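Local coordinates for uncharacterized protein (Staphylococcus aureus subsp. aureus, PDB 4H0A) that is of unknown function but belongs to the CAP family of cysteine-rich secretory proteins, with a CAP-associated N-terminal region ahead of its CAP module, at residues 287-292 against 297-302. Numbering follows the deposited sequence.
Sequences HSWMNS and SRLLNS
With CG anti to its own carbonyl carbon (chi1 -78°) and an extended chi2, Leu299 reaches across to Trp289 and Met290, while Met290, a selenomethionine, bends at chi2 (-69°) and again at chi3, bringing SE and CE round to the leucines. Two consecutive helices of the CAP module meet here across a short turn: helix 282-290 ends and Ser292, at the N-cap position, precedes helix 293-299, whose last turn packs back on the last turn of the first. Leu299 CD1 lies 3.7 Å from Trp289 CB and 4.0 Å from Met290 SE, touching both the root of the indole and the selenium; Leu299 CD2 stands at the edge of the indole near its plane, 4.2 Å from Trp289 CE3. No hydrogen bond joins the two segments; apolar packing holds them together. Trp289 and Leu299 both continue onto strands 270-277 and 315-322, which places the helix pair against the mixed sheet, and the ring of His295 meets the indole. Just past the end of the first helix, Asn291 ND2 hydrogen-bonds back to His287 O at 2.7 Å, and Asn291 OD1 and His287 NE2 both hydrogen-bond to Thr144 OG1. Arg217 NH1 hydrogen-bonds to the carbonyl oxygens of Leu299 and Asn301. The methyl CE of Met290, itself buried, meets CD1 of the partly exposed Leu300 at 4.1 Å, the two side chains crossing at about a right angle.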
# COMPACT_ATOMS: atom_id res chain seq x y z
N HIS A 287 -2.42 -3.97 2.88
CA HIS A 287 -3.80 -4.27 3.28
C HIS A 287 -4.02 -5.80 3.35
O HIS A 287 -4.66 -6.27 4.29
CB HIS A 287 -4.82 -3.63 2.33
CG HIS A 287 -6.21 -4.16 2.51
ND1 HIS A 287 -6.71 -5.15 1.69
CD2 HIS A 287 -7.12 -3.89 3.47
CE1 HIS A 287 -7.92 -5.42 2.15
NE2 HIS A 287 -8.20 -4.69 3.23
N SER A 288 -3.51 -6.56 2.36
CA SER A 288 -3.69 -8.01 2.35
C SER A 288 -2.92 -8.67 3.49
O SER A 288 -3.45 -9.58 4.13
CB SER A 288 -3.28 -8.61 1.01
OG SER A 288 -4.18 -8.17 0.00
N TRP A 289 -1.70 -8.19 3.81
CA TRP A 289 -0.93 -8.73 4.94
C TRP A 289 -1.59 -8.34 6.28
O TRP A 289 -1.70 -9.19 7.16
CB TRP A 289 0.53 -8.26 4.90
CG TRP A 289 1.35 -8.88 3.81
CD1 TRP A 289 0.94 -9.82 2.90
CD2 TRP A 289 2.71 -8.58 3.49
NE1 TRP A 289 1.98 -10.14 2.06
CE2 TRP A 289 3.06 -9.36 2.37
CE3 TRP A 289 3.67 -7.72 4.03
CZ2 TRP A 289 4.35 -9.34 1.81
CZ3 TRP A 289 4.94 -7.70 3.49
CH2 TRP A 289 5.27 -8.50 2.39
N MSE A 290 -2.06 -7.09 6.40
CA MSE A 290 -2.73 -6.62 7.62
C MSE A 290 -4.05 -7.38 7.89
O MSE A 290 -4.48 -7.43 9.04
CB MSE A 290 -3.05 -5.10 7.53
CG MSE A 290 -1.81 -4.17 7.59
SE MSE A 290 -0.95 -4.13 9.31
CE MSE A 290 -2.40 -3.53 10.44
N ASN A 291 -4.70 -7.96 6.85
CA ASN A 291 -5.97 -8.68 7.00
C ASN A 291 -5.78 -10.21 7.01
O ASN A 291 -6.76 -10.96 6.90
CB ASN A 291 -6.96 -8.23 5.93
CG ASN A 291 -7.48 -6.85 6.23
OD1 ASN A 291 -8.60 -6.70 6.72
ND2 ASN A 291 -6.68 -5.81 6.04
N SER A 292 -4.54 -10.67 7.23
CA SER A 292 -4.17 -12.06 7.42
C SER A 292 -3.49 -12.13 8.77
O SER A 292 -2.43 -11.53 8.93
CB SER A 292 -3.26 -12.53 6.29
OG SER A 292 -2.65 -13.78 6.60
N SER A 297 0.52 -10.47 12.38
CA SER A 297 1.31 -10.71 13.60
C SER A 297 2.81 -10.53 13.36
O SER A 297 3.50 -10.06 14.26
CB SER A 297 1.02 -12.10 14.19
OG SER A 297 1.57 -13.17 13.43
N ARG A 298 3.31 -10.84 12.15
CA ARG A 298 4.72 -10.64 11.83
C ARG A 298 5.04 -9.15 11.64
O ARG A 298 6.03 -8.68 12.19
CB ARG A 298 5.12 -11.42 10.56
CG ARG A 298 5.16 -12.93 10.78
CD ARG A 298 4.94 -13.69 9.49
NE ARG A 298 4.88 -15.13 9.70
CZ ARG A 298 4.50 -16.02 8.79
NH1 ARG A 298 4.12 -15.62 7.57
NH2 ARG A 298 4.47 -17.32 9.08
N LEU A 299 4.19 -8.41 10.88
CA LEU A 299 4.39 -6.97 10.67
C LEU A 299 4.39 -6.20 11.99
O LEU A 299 5.19 -5.29 12.17
CB LEU A 299 3.28 -6.37 9.78
CG LEU A 299 3.35 -6.59 8.28
CD1 LEU A 299 2.05 -6.20 7.63
CD2 LEU A 299 4.49 -5.80 7.66
N LEU A 300 3.47 -6.56 12.90
CA LEU A 300 3.30 -5.88 14.19
C LEU A 300 3.93 -6.65 15.35
O LEU A 300 3.50 -6.48 16.49
CB LEU A 300 1.80 -5.70 14.46
CG LEU A 300 0.99 -5.08 13.32
CD1 LEU A 300 -0.48 -5.05 13.67
CD2 LEU A 300 1.51 -3.69 12.96
N ASN A 301 4.98 -7.44 15.09
CA ASN A 301 5.64 -8.19 16.15
C ASN A 301 6.57 -7.25 16.93
O ASN A 301 7.47 -6.66 16.34
CB ASN A 301 6.43 -9.35 15.56
CG ASN A 301 6.70 -10.43 16.55
OD1 ASN A 301 6.99 -10.17 17.72
ND2 ASN A 301 6.63 -11.68 16.11
N SER A 302 6.35 -7.12 18.24
CA SER A 302 7.19 -6.26 19.08
C SER A 302 8.62 -6.81 19.23
O SER A 302 9.53 -6.03 19.51
CB SER A 302 6.57 -6.09 20.46
OG SER A 302 6.34 -7.34 21.08